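Local structure of Wnt inhibitor of Dorsal protein (Drosophila melanogaster, 4KRR) at residues P51-V56 with Q167-A172; A65-L70 with T98-Q103; Q127-Q132 with V154-E159; A172-G177 with M197-N202. The protein is a secreted Wnt-family ligand that probably binds frizzled receptors and acts through them on the nucleus, here represented by its N-terminal domain and linker. All coordinates share one frame; numbering follows the deposited sequence.

The four contacts lie in the N-terminal domain and linker of a Wnt. Contact 1 joins the start of helix 53-75 to the end of helix 158-170, and contact 2 uses the first helix farther along, their centres about 21 Å apart. Contacts 2 and 3 touch, centres about 12 Å apart, and fall in sequence inside the loop closed by contact 1. Contact 3 is the base of the hairpin 130-136/149-155. Contact 4 follows; it shares Ala172 with contact 1 and touches it, with centres about 9 Å apart. The loop after strand 195-196 thus lies against the start of helix 53-75. Used by contacts 1 and 2 and bonded to contact 3, this helix connects distant parts of the chain.

Contact 1: P51-V56 with Q167-A172; sequences PNREDV and QMYDDA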
loop_
_atom_site.group_PDB
_atom_site.type_symbol
_atom_site.label_atom_id
_atom_site.label_comp_id
_atom_site.label_asym_id
_atom_site.label_seq_id
_atom_site.Cartn_x
_atom_site.Cartn_y
_atom_site.Cartn_z
ATOM N N PRO A 51 -2.217 -8.005 -16.447
ATOM C CA PRO A 51 -1.442 -8.440 -15.281
ATOM C C PRO A 51 -1.934 -9.763 -14.714
ATOM O O PRO A 51 -3.141 -10.021 -14.694
ATOM C CB PRO A 51 -1.681 -7.318 -14.271
ATOM C CG PRO A 51 -3.012 -6.769 -14.637
ATOM C CD PRO A 51 -3.098 -6.864 -16.132
ATOM N N ASN A 52 -1.000 -10.600 -14.271
ATOM C CA ASN A 52 -1.356 -11.805 -13.537
ATOM C C ASN A 52 -1.452 -11.510 -12.042
ATOM O O ASN A 52 -1.190 -10.384 -11.611
ATOM C CB ASN A 52 -0.380 -12.955 -13.830
ATOM C CG ASN A 52 1.057 -12.635 -13.442
ATOM O OD1 ASN A 52 1.322 -12.044 -12.394
ATOM N ND2 ASN A 52 1.994 -13.037 -14.291
ATOM N N ARG A 53 -1.817 -12.522 -11.261
ATOM C CA ARG A 53 -2.056 -12.346 -9.831
ATOM C C ARG A 53 -0.829 -11.811 -9.089
ATOM O O ARG A 53 -0.956 -11.014 -8.160
ATOM C CB ARG A 53 -2.525 -13.660 -9.199
ATOM C CG ARG A 53 -3.253 -13.474 -7.874
ATOM C CD ARG A 53 -3.456 -14.796 -7.150
ATOM N NE ARG A 53 -4.362 -15.700 -7.854
ATOM C CZ ARG A 53 -5.598 -15.983 -7.454
ATOM N NH1 ARG A 53 -6.082 -15.433 -6.349
ATOM N NH2 ARG A 53 -6.350 -16.821 -8.156
ATOM N N GLU A 54 0.357 -12.238 -9.505
ATOM C CA GLU A 54 1.584 -11.769 -8.868
ATOM C C GLU A 54 1.911 -10.322 -9.235
ATOM O O GLU A 54 2.439 -9.579 -8.406
ATOM C CB GLU A 54 2.766 -12.695 -9.175
ATOM C CG GLU A 54 2.658 -14.067 -8.517
ATOM C CD GLU A 54 1.601 -14.933 -9.169
ATOM O OE1 GLU A 54 1.582 -14.988 -10.416
ATOM O OE2 GLU A 54 0.782 -15.537 -8.444
ATOM N N ASP A 55 1.605 -9.929 -10.472
ATOM C CA ASP A 55 1.765 -8.539 -10.902
ATOM C C ASP A 55 0.912 -7.640 -10.020
ATOM O O ASP A 55 1.345 -6.572 -9.583
ATOM C CB ASP A 55 1.322 -8.360 -12.358
ATOM C CG ASP A 55 2.236 -9.059 -13.343
ATOM O OD1 ASP A 55 3.473 -8.946 -13.203
ATOM O OD2 ASP A 55 1.710 -9.721 -14.265
ATOM N N VAL A 56 -0.311 -8.092 -9.773
ATOM C CA VAL A 56 -1.268 -7.369 -8.949
ATOM C C VAL A 56 -0.781 -7.201 -7.510
ATOM O O VAL A 56 -0.877 -6.113 -6.944
ATOM C CB VAL A 56 -2.638 -8.075 -8.971
ATOM C CG1 VAL A 56 -3.573 -7.489 -7.924
ATOM C CG2 VAL A 56 -3.245 -7.975 -10.362
ATOM N N GLN A 167 -4.000 -11.667 1.834
ATOM C CA GLN A 167 -5.332 -12.260 1.839
ATOM C C GLN A 167 -6.097 -11.868 0.577
ATOM O O GLN A 167 -6.710 -12.711 -0.078
ATOM C CB GLN A 167 -6.107 -11.827 3.085
ATOM C CG GLN A 167 -7.460 -12.505 3.248
ATOM C CD GLN A 167 -7.341 -14.000 3.476
ATOM O OE1 GLN A 167 -6.576 -14.452 4.330
ATOM N NE2 GLN A 167 -8.095 -14.778 2.707
ATOM N N MET A 168 -6.054 -10.583 0.238
ATOM C CA MET A 168 -6.711 -10.088 -0.967
ATOM C C MET A 168 -6.087 -10.685 -2.224
ATOM O O MET A 168 -6.778 -10.930 -3.216
ATOM C CB MET A 168 -6.669 -8.563 -1.015
ATOM C CG MET A 168 -7.853 -7.899 -0.335
ATOM S SD MET A 168 -7.693 -6.106 -0.280
ATOM C CE MET A 168 -6.471 -5.945 1.013
ATOM N N TYR A 169 -4.779 -10.913 -2.174
ATOM C CA TYR A 169 -4.084 -11.630 -3.236
ATOM C C TYR A 169 -4.641 -13.046 -3.378
ATOM O O TYR A 169 -4.835 -13.532 -4.493
ATOM C CB TYR A 169 -2.576 -11.652 -2.956
ATOM C CG TYR A 169 -1.784 -12.713 -3.696
ATOM C CD1 TYR A 169 -1.300 -12.486 -4.982
ATOM C CD2 TYR A 169 -1.490 -13.928 -3.092
ATOM C CE1 TYR A 169 -0.560 -13.456 -5.651
ATOM C CE2 TYR A 169 -0.758 -14.900 -3.750
ATOM C CZ TYR A 169 -0.296 -14.662 -5.027
ATOM O OH TYR A 169 0.435 -15.638 -5.670
ATOM N N ASP A 170 -4.911 -13.696 -2.249
ATOM C CA ASP A 170 -5.455 -15.055 -2.254
ATOM C C ASP A 170 -6.872 -15.093 -2.816
ATOM O O ASP A 170 -7.256 -16.054 -3.481
ATOM C CB ASP A 170 -5.470 -15.648 -0.841
ATOM C CG ASP A 170 -4.078 -15.886 -0.282
ATOM O OD1 ASP A 170 -3.116 -15.991 -1.072
ATOM O OD2 ASP A 170 -3.951 -15.979 0.956
ATOM N N ASP A 171 -7.645 -14.048 -2.537
ATOM C CA ASP A 171 -9.056 -14.015 -2.908
ATOM C C ASP A 171 -9.314 -13.173 -4.153
ATOM O O ASP A 171 -10.449 -12.769 -4.411
ATOM C CB ASP A 171 -9.894 -13.483 -1.745
ATOM C CG ASP A 171 -9.812 -14.366 -0.514
ATOM O OD1 ASP A 171 -9.705 -15.601 -0.670
ATOM O OD2 ASP A 171 -9.855 -13.823 0.609
ATOM N N ALA A 172 -8.261 -12.912 -4.921
ATOM C CA ALA A 172 -8.362 -12.074 -6.112
ATOM C C ALA A 172 -9.282 -12.678 -7.171
ATOM O O ALA A 172 -9.383 -13.900 -7.298
ATOM C CB ALA A 172 -6.980 -11.817 -6.695
HETATM O O HOH W 1 -9.234 -16.631 -6.141
#
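The C-terminal end of helix 158-170 meets the capped N-terminus of helix 53-75, and Arg53 and Tyr169 carry most of the contact. The NH1 of Arg53 donates to Tyr169 O at 2.9 Å, with an N-H...O angle of 165°. The carbonyl oxygen lies in the guanidinium plane, and the donor lies in the carbonyl plane. Arg53 thus binds the carboxyl end of the helix, where backbone oxygens lack their usual helical donors. A water links Arg53 to the loop after helix 158-170: it donates to Ala172 O and weakly accepts from Arg53 NH1.

Lower on the side chain, Arg53 CD sits over one face of the Tyr169 ring, 3.9 Å from the centroid, in a CH-pi contact. With CG anti to the backbone N (chi1 161°), the Tyr169 ring reaches across to helix 53-75. Tyr169 OH donates to Glu54 OE2 at 2.8 Å, meeting the anti lone pair of that oxygen. The other oxygen, Glu54 OE1, is held by Tyr203 and Ser200, so both carboxylate oxygens are bonded. Phe27 packs edge-to-face with Tyr169.

The helix start is fixed by Asn52. Asp55 N donates to Asn52 OD1 at 2.9 Å, and Asn52 N donates to Asp55 OD2 at 2.8 Å. This reciprocal pair is the capping box of a helix N-terminus, set here against another helix's C-terminus.

Contact 2: A65-L70 with T98-Q103; sequences AIVHTL and TKALEQ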
loop_
_atom_site.group_PDB
_atom_site.type_symbol
_atom_site.label_atom_id
_atom_site.label_comp_id
_atom_site.label_asym_id
_atom_site.label_seq_id
_atom_site.Cartn_x
_atom_site.Cartn_y
_atom_site.Cartn_z
ATOM N N ALA A 65 3.012 0.482 0.501
ATOM C CA ALA A 65 4.201 0.815 1.279
ATOM C C ALA A 65 4.624 2.260 1.059
ATOM O O ALA A 65 5.109 2.920 1.976
ATOM C CB ALA A 65 5.339 -0.129 0.936
ATOM N N ILE A 66 4.440 2.747 -0.162
ATOM C CA ILE A 66 4.782 4.122 -0.495
ATOM C C ILE A 66 3.835 5.094 0.202
ATOM O O ILE A 66 4.269 6.104 0.760
ATOM C CB ILE A 66 4.763 4.351 -2.023
ATOM C CG1 ILE A 66 5.894 3.561 -2.687
ATOM C CG2 ILE A 66 4.900 5.830 -2.353
ATOM C CD1 ILE A 66 5.925 3.682 -4.195
ATOM N N VAL A 67 2.543 4.779 0.175
ATOM C CA VAL A 67 1.532 5.612 0.822
ATOM C C VAL A 67 1.671 5.572 2.345
ATOM O O VAL A 67 1.532 6.594 3.019
ATOM C CB VAL A 67 0.102 5.201 0.398
ATOM C CG1 VAL A 67 -0.941 5.985 1.182
ATOM C CG2 VAL A 67 -0.089 5.410 -1.103
ATOM N N HIS A 68 1.958 4.388 2.878
ATOM C CA HIS A 68 2.191 4.223 4.309
ATOM C C HIS A 68 3.387 5.062 4.746
ATOM O O HIS A 68 3.359 5.707 5.795
ATOM C CB HIS A 68 2.431 2.747 4.642
ATOM C CG HIS A 68 2.487 2.452 6.110
ATOM N ND1 HIS A 68 3.612 2.680 6.874
ATOM C CD2 HIS A 68 1.563 1.929 6.950
ATOM C CE1 HIS A 68 3.375 2.319 8.122
ATOM N NE2 HIS A 68 2.140 1.858 8.196
ATOM N N THR A 69 4.436 5.051 3.929
ATOM C CA THR A 69 5.638 5.825 4.215
ATOM C C THR A 69 5.337 7.319 4.157
ATOM O O THR A 69 5.747 8.078 5.036
ATOM C CB THR A 69 6.772 5.492 3.223
ATOM O OG1 THR A 69 7.105 4.102 3.326
ATOM C CG2 THR A 69 8.010 6.326 3.520
ATOM N N LEU A 70 4.608 7.729 3.122
ATOM C CA LEU A 70 4.263 9.132 2.922
ATOM C C LEU A 70 3.343 9.651 4.023
ATOM O O LEU A 70 3.524 10.761 4.523
ATOM C CB LEU A 70 3.612 9.335 1.550
ATOM C CG LEU A 70 3.136 10.753 1.229
ATOM C CD1 LEU A 70 4.293 11.739 1.303
ATOM C CD2 LEU A 70 2.467 10.805 -0.140
ATOM N N THR A 98 -5.694 9.565 3.497
ATOM C CA THR A 98 -6.445 10.076 2.356
ATOM C C THR A 98 -5.683 11.197 1.645
ATOM O O THR A 98 -5.647 11.247 0.414
ATOM C CB THR A 98 -7.844 10.562 2.774
ATOM O OG1 THR A 98 -8.587 9.458 3.307
ATOM C CG2 THR A 98 -8.594 11.140 1.582
ATOM N N LYS A 99 -5.070 12.083 2.425
ATOM C CA LYS A 99 -4.238 13.145 1.870
ATOM C C LYS A 99 -3.081 12.549 1.073
ATOM O O LYS A 99 -2.757 13.021 -0.019
ATOM C CB LYS A 99 -3.689 14.041 2.983
ATOM C CG LYS A 99 -4.747 14.790 3.775
ATOM C CD LYS A 99 -5.471 15.807 2.912
ATOM C CE LYS A 99 -6.371 16.698 3.753
ATOM N NZ LYS A 99 -5.595 17.452 4.778
ATOM N N ALA A 100 -2.470 11.505 1.627
ATOM C CA ALA A 100 -1.340 10.838 0.992
ATOM C C ALA A 100 -1.765 10.114 -0.281
ATOM O O ALA A 100 -1.036 10.108 -1.273
ATOM C CB ALA A 100 -0.685 9.871 1.961
ATOM N N LEU A 101 -2.946 9.504 -0.246
ATOM C CA LEU A 101 -3.499 8.833 -1.419
ATOM C C LEU A 101 -3.738 9.799 -2.581
ATOM O O LEU A 101 -3.707 9.403 -3.746
ATOM C CB LEU A 101 -4.803 8.123 -1.058
ATOM C CG LEU A 101 -4.645 6.802 -0.310
ATOM C CD1 LEU A 101 -5.985 6.337 0.230
ATOM C CD2 LEU A 101 -4.037 5.752 -1.229
ATOM N N GLU A 102 -3.981 11.065 -2.260
ATOM C CA GLU A 102 -4.225 12.074 -3.285
ATOM C C GLU A 102 -2.917 12.530 -3.933
ATOM O O GLU A 102 -2.847 12.713 -5.152
ATOM C CB GLU A 102 -4.990 13.266 -2.705
ATOM C CG GLU A 102 -6.425 12.941 -2.280
ATOM C CD GLU A 102 -7.076 14.064 -1.493
ATOM O OE1 GLU A 102 -6.352 14.993 -1.075
ATOM O OE2 GLU A 102 -8.310 14.010 -1.292
ATOM N N GLN A 103 -1.879 12.711 -3.120
ATOM C CA GLN A 103 -0.556 13.036 -3.645
ATOM C C GLN A 103 -0.007 11.876 -4.472
ATOM O O GLN A 103 0.756 12.079 -5.419
ATOM C CB GLN A 103 0.414 13.394 -2.516
ATOM C CG GLN A 103 -0.031 14.580 -1.669
ATOM C CD GLN A 103 1.133 15.366 -1.097
ATOM O OE1 GLN A 103 2.221 15.397 -1.675
ATOM N NE2 GLN A 103 0.908 16.011 0.042
#
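Val67 and Ala100 meet where helix 53-75 crosses helix 97-107, and no hydrogen bond joins the two segments. The axes of the short segments approach to 9.0 Å, with a crossing angle of 123°. Ala100, with only a methyl side chain, probably allows the close approach: the CA atoms of Val67 and Ala100 are 6.0 Å apart.

The tight part is built from methyl groups. Val67 CG1 stands 4.0 Å from Ala100 CB and 3.9 Å from Leu101 CD2. The two branches of Val67 both face Leu101 CD2, and the Val67 and Leu101 side chains cross at about a right angle. Leu101 starts off away from helix 53-75, but its CD2 methyl turns back to Val67. Leu70 also touches Ala100: Leu70 CD2 lies 3.9 Å from Ala100 CB and 3.7 Å from Ala100 O. Leu70 has CG anti to the backbone N (chi1 177°), which carries this methyl across to the second helix. Ala100 CB thus touches both Val67 and Leu70, which are three residues apart on helix 53-75. Leu126 of helix 113-127 covers both Val67 and Leu101.

The looser side is at Gln103. Only its CB comes near, 4.1 Å from Leu70 CD2, and the rest of this partly exposed side chain extends beyond. Leu6 packs on both Leu70 and Gln103 at this margin. The arrangement is a helix-helix crossing in the buried core of the helical Wnt N-terminal domain.

Contact 3: Q127-Q132 with V154-E159; sequences QRSLEQ and VLKPFE
Lys156 lays its aliphatic chain across the carboxylate end of Glu131 and along Ser129. Lys156 CG is 3.5 Å from Glu131 CD, and the two side chains cross at about a right angle. This is the base of an antiparallel beta hairpin, strands 130-136 and 149-155, at its junction with helices 113-127 and 158-170.

The Lys156 chain bends at chi3 (-58°), and its CE comes to 3.7 Å from Ser129 CB. Its NZ is not paired with Glu131; the charged atoms, Glu131 OE2 and Lys156 NZ, are 5.9 Å apart. The ammonium group instead makes a salt bridge with Asp164 of helix 158-170. Ser129 OG bonds back to Leu125 O, so the serine side chain stays with the helix it follows.

Glu131 and Val154 form a hydrogen-bonded pair, and their side chains lie on the same face. Leu130 and Leu155 form the neighbouring non-hydrogen-bonded pair. Their side chains start out diverging, but the methyls Leu130 CD2 and Leu155 CD2 meet at 3.7 Å. Leu155 is buried against His68, Thr71 and His95, while Leu130 is exposed. The chain beyond the strand is fastened too, for Lys156 O accepts from His68 NE2 of helix 53-75.

Three backbone bonds close the hairpin base. Glu131 N donates to Val154 O at 2.6 Å, and Val154 N returns a bond to Glu131 O at 2.8 Å. The last runs from Lys156 N to Ser129 O at 3.0 Å.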
loop_
_atom_site.group_PDB
_atom_site.type_symbol
_atom_site.label_atom_id
_atom_site.label_comp_id
_atom_site.label_asym_id
_atom_site.label_seq_id
_atom_site.Cartn_x
_atom_site.Cartn_y
_atom_site.Cartn_z
ATOM N N GLN A 127 -7.401 3.293 4.066
ATOM C CA GLN A 127 -8.338 4.177 4.747
ATOM C C GLN A 127 -8.996 3.480 5.931
ATOM O O GLN A 127 -9.379 4.126 6.905
ATOM C CB GLN A 127 -9.395 4.701 3.774
ATOM C CG GLN A 127 -8.874 5.767 2.824
ATOM C CD GLN A 127 -9.918 6.221 1.825
ATOM O OE1 GLN A 127 -10.692 5.415 1.309
ATOM N NE2 GLN A 127 -9.950 7.519 1.553
ATOM N N ARG A 128 -9.125 2.160 5.850
ATOM C CA ARG A 128 -9.692 1.394 6.953
ATOM C C ARG A 128 -8.604 0.655 7.731
ATOM O O ARG A 128 -8.888 -0.283 8.475
ATOM C CB ARG A 128 -10.759 0.417 6.452
ATOM C CG ARG A 128 -10.234 -0.674 5.542
ATOM C CD ARG A 128 -11.322 -1.678 5.209
ATOM N NE ARG A 128 -10.807 -2.785 4.408
ATOM C CZ ARG A 128 -10.771 -2.794 3.080
ATOM N NH1 ARG A 128 -11.225 -1.751 2.397
ATOM N NH2 ARG A 128 -10.283 -3.843 2.435
ATOM N N SER A 129 -7.360 1.091 7.558
ATOM C CA SER A 129 -6.229 0.494 8.264
ATOM C C SER A 129 -5.725 1.407 9.376
ATOM O O SER A 129 -4.555 1.355 9.758
ATOM C CB SER A 129 -5.088 0.182 7.291
ATOM O OG SER A 129 -5.443 -0.860 6.400
ATOM N N LEU A 130 -6.613 2.247 9.894
ATOM C CA LEU A 130 -6.247 3.167 10.962
ATOM C C LEU A 130 -6.417 2.544 12.342
ATOM O O LEU A 130 -7.441 1.932 12.641
ATOM C CB LEU A 130 -7.067 4.455 10.876
ATOM C CG LEU A 130 -6.655 5.470 9.811
ATOM C CD1 LEU A 130 -7.571 6.679 9.865
ATOM C CD2 LEU A 130 -5.203 5.887 9.995
ATOM N N GLU A 131 -5.394 2.703 13.173
ATOM C CA GLU A 131 -5.496 2.403 14.592
ATOM C C GLU A 131 -5.248 3.697 15.348
ATOM O O GLU A 131 -5.252 4.773 14.753
ATOM C CB GLU A 131 -4.475 1.339 14.994
ATOM C CG GLU A 131 -4.883 -0.073 14.601
ATOM C CD GLU A 131 -3.834 -1.111 14.950
ATOM O OE1 GLU A 131 -2.751 -0.728 15.446
ATOM O OE2 GLU A 131 -4.096 -2.314 14.727
ATOM N N GLN A 132 -5.039 3.606 16.656
ATOM C CA GLN A 132 -4.673 4.790 17.423
ATOM C C GLN A 132 -3.498 4.527 18.354
ATOM O O GLN A 132 -3.326 3.417 18.866
ATOM C CB GLN A 132 -5.869 5.336 18.201
ATOM C CG GLN A 132 -6.555 4.324 19.092
ATOM C CD GLN A 132 -7.815 4.882 19.707
ATOM O OE1 GLN A 132 -7.960 6.097 19.841
ATOM N NE2 GLN A 132 -8.743 4.003 20.075
ATOM N N VAL A 154 -3.334 6.640 13.883
ATOM C CA VAL A 154 -2.155 6.270 13.108
ATOM C C VAL A 154 -2.427 5.008 12.298
ATOM O O VAL A 154 -3.288 4.205 12.658
ATOM C CB VAL A 154 -0.923 6.026 14.007
ATOM C CG1 VAL A 154 -0.484 7.318 14.682
ATOM C CG2 VAL A 154 -1.217 4.947 15.036
ATOM N N LEU A 155 -1.697 4.842 11.199
ATOM C CA LEU A 155 -1.807 3.637 10.387
ATOM C C LEU A 155 -1.227 2.443 11.135
ATOM O O LEU A 155 -0.244 2.584 11.865
ATOM C CB LEU A 155 -1.073 3.813 9.058
ATOM C CG LEU A 155 -1.743 4.669 7.981
ATOM C CD1 LEU A 155 -0.838 4.804 6.768
ATOM C CD2 LEU A 155 -3.078 4.065 7.585
ATOM N N LYS A 156 -1.836 1.273 10.948
ATOM C CA LYS A 156 -1.323 0.032 11.523
ATOM C C LYS A 156 0.117 -0.186 11.084
ATOM O O LYS A 156 0.550 0.379 10.078
ATOM C CB LYS A 156 -2.155 -1.167 11.055
ATOM C CG LYS A 156 -3.609 -1.151 11.465
ATOM C CD LYS A 156 -4.303 -2.437 11.040
ATOM C CE LYS A 156 -4.212 -2.650 9.537
ATOM N NZ LYS A 156 -4.939 -3.877 9.105
ATOM N N PRO A 157 0.869 -1.004 11.839
ATOM C CA PRO A 157 2.183 -1.436 11.352
ATOM C C PRO A 157 2.036 -2.085 9.980
ATOM O O PRO A 157 1.033 -2.752 9.720
ATOM C CB PRO A 157 2.633 -2.463 12.399
ATOM C CG PRO A 157 1.413 -2.756 13.237
ATOM C CD PRO A 157 0.586 -1.520 13.187
ATOM N N PHE A 158 3.012 -1.875 9.105
ATOM C CA PHE A 158 2.859 -2.288 7.716
ATOM C C PHE A 158 2.724 -3.800 7.547
ATOM O O PHE A 158 2.114 -4.269 6.585
ATOM C CB PHE A 158 3.994 -1.749 6.846
ATOM C CG PHE A 158 3.783 -1.995 5.386
ATOM C CD1 PHE A 158 2.823 -1.283 4.688
ATOM C CD2 PHE A 158 4.523 -2.953 4.716
ATOM C CE1 PHE A 158 2.609 -1.514 3.344
ATOM C CE2 PHE A 158 4.316 -3.187 3.369
ATOM C CZ PHE A 158 3.358 -2.466 2.684
ATOM N N GLU A 159 3.282 -4.555 8.489
ATOM C CA GLU A 159 3.199 -6.011 8.453
ATOM C C GLU A 159 1.747 -6.490 8.488
ATOM O O GLU A 159 1.405 -7.501 7.875
ATOM C CB GLU A 159 3.987 -6.633 9.612
ATOM C CG GLU A 159 5.419 -6.126 9.750
ATOM C CD GLU A 159 5.518 -4.843 10.558
ATOM O OE1 GLU A 159 5.358 -4.905 11.796
ATOM O OE2 GLU A 159 5.752 -3.772 9.957
#

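Contact 4: A172-G177 with M197-N202; sequences AIQLEG and MQDSPN
The Gln174 amide and the Asp199 carboxylate stand with their planes 73° apart, and the edge of the amide meets the carboxylate from above its plane. Gln174 NE2 donates to Asp199 OD1 at 2.7 Å in a nearly straight bond. The oxygen lies close to the amide plane, while NE2 sits 44° out of the carboxylate plane. The same NE2 also gives a weak bond to Met197 O at 3.4 Å. One amide nitrogen thus ties two points of the segment 197-202, two residues apart.

Gln174 reaches there because CG is anti to the backbone N (chi1 -171°) and the chain stays extended beyond it. Asp199 begins off to the side, but OD1 turns to the amide. The two side chains cross at about a right angle.

Gln174 belongs to a small parallel sheet of strands 173-174 and 195-196, and Met197 and Asp199 follow the second strand. Leu175 still bonds through its backbone to Phe196, which brings it beside Met197. The CA atoms of Leu175 and Met197 are 4.9 Å apart, and Leu175 CB meets Met197 CG at 4.3 Å. This apolar contact is loose.

Beyond the sheet the chain runs as a loop along the start of helix 53-75. The Met197 and Gln198 backbones bond to Pro51. Gln198 NE2 bonds to Ser50 OG.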
loop_
_atom_site.group_PDB
_atom_site.type_symbol
_atom_site.label_atom_id
_atom_site.label_comp_id
_atom_site.label_asym_id
_atom_site.label_seq_id
_atom_site.Cartn_x
_atom_site.Cartn_y
_atom_site.Cartn_z
ATOM N N ALA A 172 -8.261 -12.912 -4.921
ATOM C CA ALA A 172 -8.362 -12.074 -6.112
ATOM C C ALA A 172 -9.282 -12.678 -7.171
ATOM O O ALA A 172 -9.383 -13.900 -7.298
ATOM C CB ALA A 172 -6.980 -11.817 -6.695
ATOM N N ILE A 173 -9.947 -11.813 -7.931
ATOM C CA ILE A 173 -10.872 -12.254 -8.969
ATOM C C ILE A 173 -10.236 -12.168 -10.348
ATOM O O ILE A 173 -9.686 -11.130 -10.724
ATOM C CB ILE A 173 -12.152 -11.401 -8.979
ATOM C CG1 ILE A 173 -12.772 -11.349 -7.583
ATOM C CG2 ILE A 173 -13.149 -11.939 -10.004
ATOM C CD1 ILE A 173 -13.960 -10.420 -7.483
ATOM N N GLN A 174 -10.315 -13.256 -11.104
ATOM C CA GLN A 174 -9.795 -13.257 -12.463
ATOM C C GLN A 174 -10.846 -12.760 -13.445
ATOM O O GLN A 174 -12.006 -13.173 -13.398
ATOM C CB GLN A 174 -9.301 -14.644 -12.868
ATOM C CG GLN A 174 -8.560 -14.652 -14.197
ATOM C CD GLN A 174 -7.779 -15.929 -14.420
ATOM O OE1 GLN A 174 -7.892 -16.882 -13.653
ATOM N NE2 GLN A 174 -6.974 -15.952 -15.476
ATOM N N LEU A 175 -10.430 -11.867 -14.335
ATOM C CA LEU A 175 -11.334 -11.276 -15.310
ATOM C C LEU A 175 -11.078 -11.849 -16.694
ATOM O O LEU A 175 -9.930 -12.047 -17.092
ATOM C CB LEU A 175 -11.162 -9.758 -15.340
ATOM C CG LEU A 175 -11.313 -9.026 -14.006
ATOM C CD1 LEU A 175 -11.112 -7.531 -14.204
ATOM C CD2 LEU A 175 -12.671 -9.313 -13.382
ATOM N N GLU A 176 -12.154 -12.118 -17.422
ATOM C CA GLU A 176 -12.046 -12.602 -18.788
ATOM C C GLU A 176 -12.726 -11.629 -19.746
ATOM O O GLU A 176 -13.854 -11.200 -19.508
ATOM C CB GLU A 176 -12.664 -13.995 -18.908
ATOM C CG GLU A 176 -12.521 -14.619 -20.282
ATOM C CD GLU A 176 -13.088 -16.022 -20.342
ATOM O OE1 GLU A 176 -13.520 -16.534 -19.288
ATOM O OE2 GLU A 176 -13.103 -16.613 -21.442
ATOM N N GLY A 177 -12.031 -11.275 -20.822
ATOM C CA GLY A 177 -12.559 -10.335 -21.796
ATOM C C GLY A 177 -12.467 -8.894 -21.329
ATOM O O GLY A 177 -13.114 -8.007 -21.886
ATOM N N MET A 197 -6.024 -10.498 -14.694
ATOM C CA MET A 197 -6.541 -10.909 -15.996
ATOM C C MET A 197 -5.848 -12.152 -16.547
ATOM O O MET A 197 -6.498 -13.039 -17.100
ATOM C CB MET A 197 -6.429 -9.750 -16.990
ATOM C CG MET A 197 -7.248 -8.526 -16.588
ATOM S SD MET A 197 -6.799 -7.013 -17.458
ATOM C CE MET A 197 -7.028 -7.512 -19.164
ATOM N N GLN A 198 -4.532 -12.219 -16.386
ATOM C CA GLN A 198 -3.749 -13.285 -16.997
ATOM C C GLN A 198 -3.447 -14.418 -16.025
ATOM O O GLN A 198 -3.310 -14.200 -14.821
ATOM C CB GLN A 198 -2.437 -12.723 -17.549
ATOM C CG GLN A 198 -1.651 -13.695 -18.416
ATOM C CD GLN A 198 -2.162 -13.743 -19.840
ATOM O OE1 GLN A 198 -1.862 -14.672 -20.590
ATOM N NE2 GLN A 198 -2.931 -12.731 -20.224
ATOM N N ASP A 199 -3.344 -15.632 -16.556
ATOM C CA ASP A 199 -2.879 -16.765 -15.772
ATOM C C ASP A 199 -1.408 -16.584 -15.422
ATOM O O ASP A 199 -0.675 -15.871 -16.111
ATOM C CB ASP A 199 -3.071 -18.076 -16.538
ATOM C CG ASP A 199 -4.505 -18.563 -16.509
ATOM O OD1 ASP A 199 -5.272 -18.099 -15.640
ATOM O OD2 ASP A 199 -4.863 -19.418 -17.347
ATOM N N SER A 200 -0.981 -17.229 -14.344
ATOM C CA SER A 200 0.415 -17.192 -13.945
ATOM C C SER A 200 1.175 -18.325 -14.620
ATOM O O SER A 200 0.628 -19.408 -14.824
ATOM C CB SER A 200 0.540 -17.296 -12.424
ATOM O OG SER A 200 -0.060 -16.177 -11.793
ATOM N N PRO A 201 2.440 -18.073 -14.982
ATOM C CA PRO A 201 3.289 -19.107 -15.579
ATOM C C PRO A 201 3.732 -20.122 -14.531
ATOM O O PRO A 201 3.487 -19.916 -13.342
ATOM C CB PRO A 201 4.495 -18.312 -16.082
ATOM C CG PRO A 201 4.565 -17.134 -15.170
ATOM C CD PRO A 201 3.140 -16.781 -14.863
ATOM N N ASN A 202 4.368 -21.204 -14.969
ATOM C CA ASN A 202 4.910 -22.197 -14.049
ATOM C C ASN A 202 6.234 -21.712 -13.469
ATOM O O ASN A 202 7.261 -21.729 -14.146
ATOM C CB ASN A 202 5.093 -23.534 -14.752
#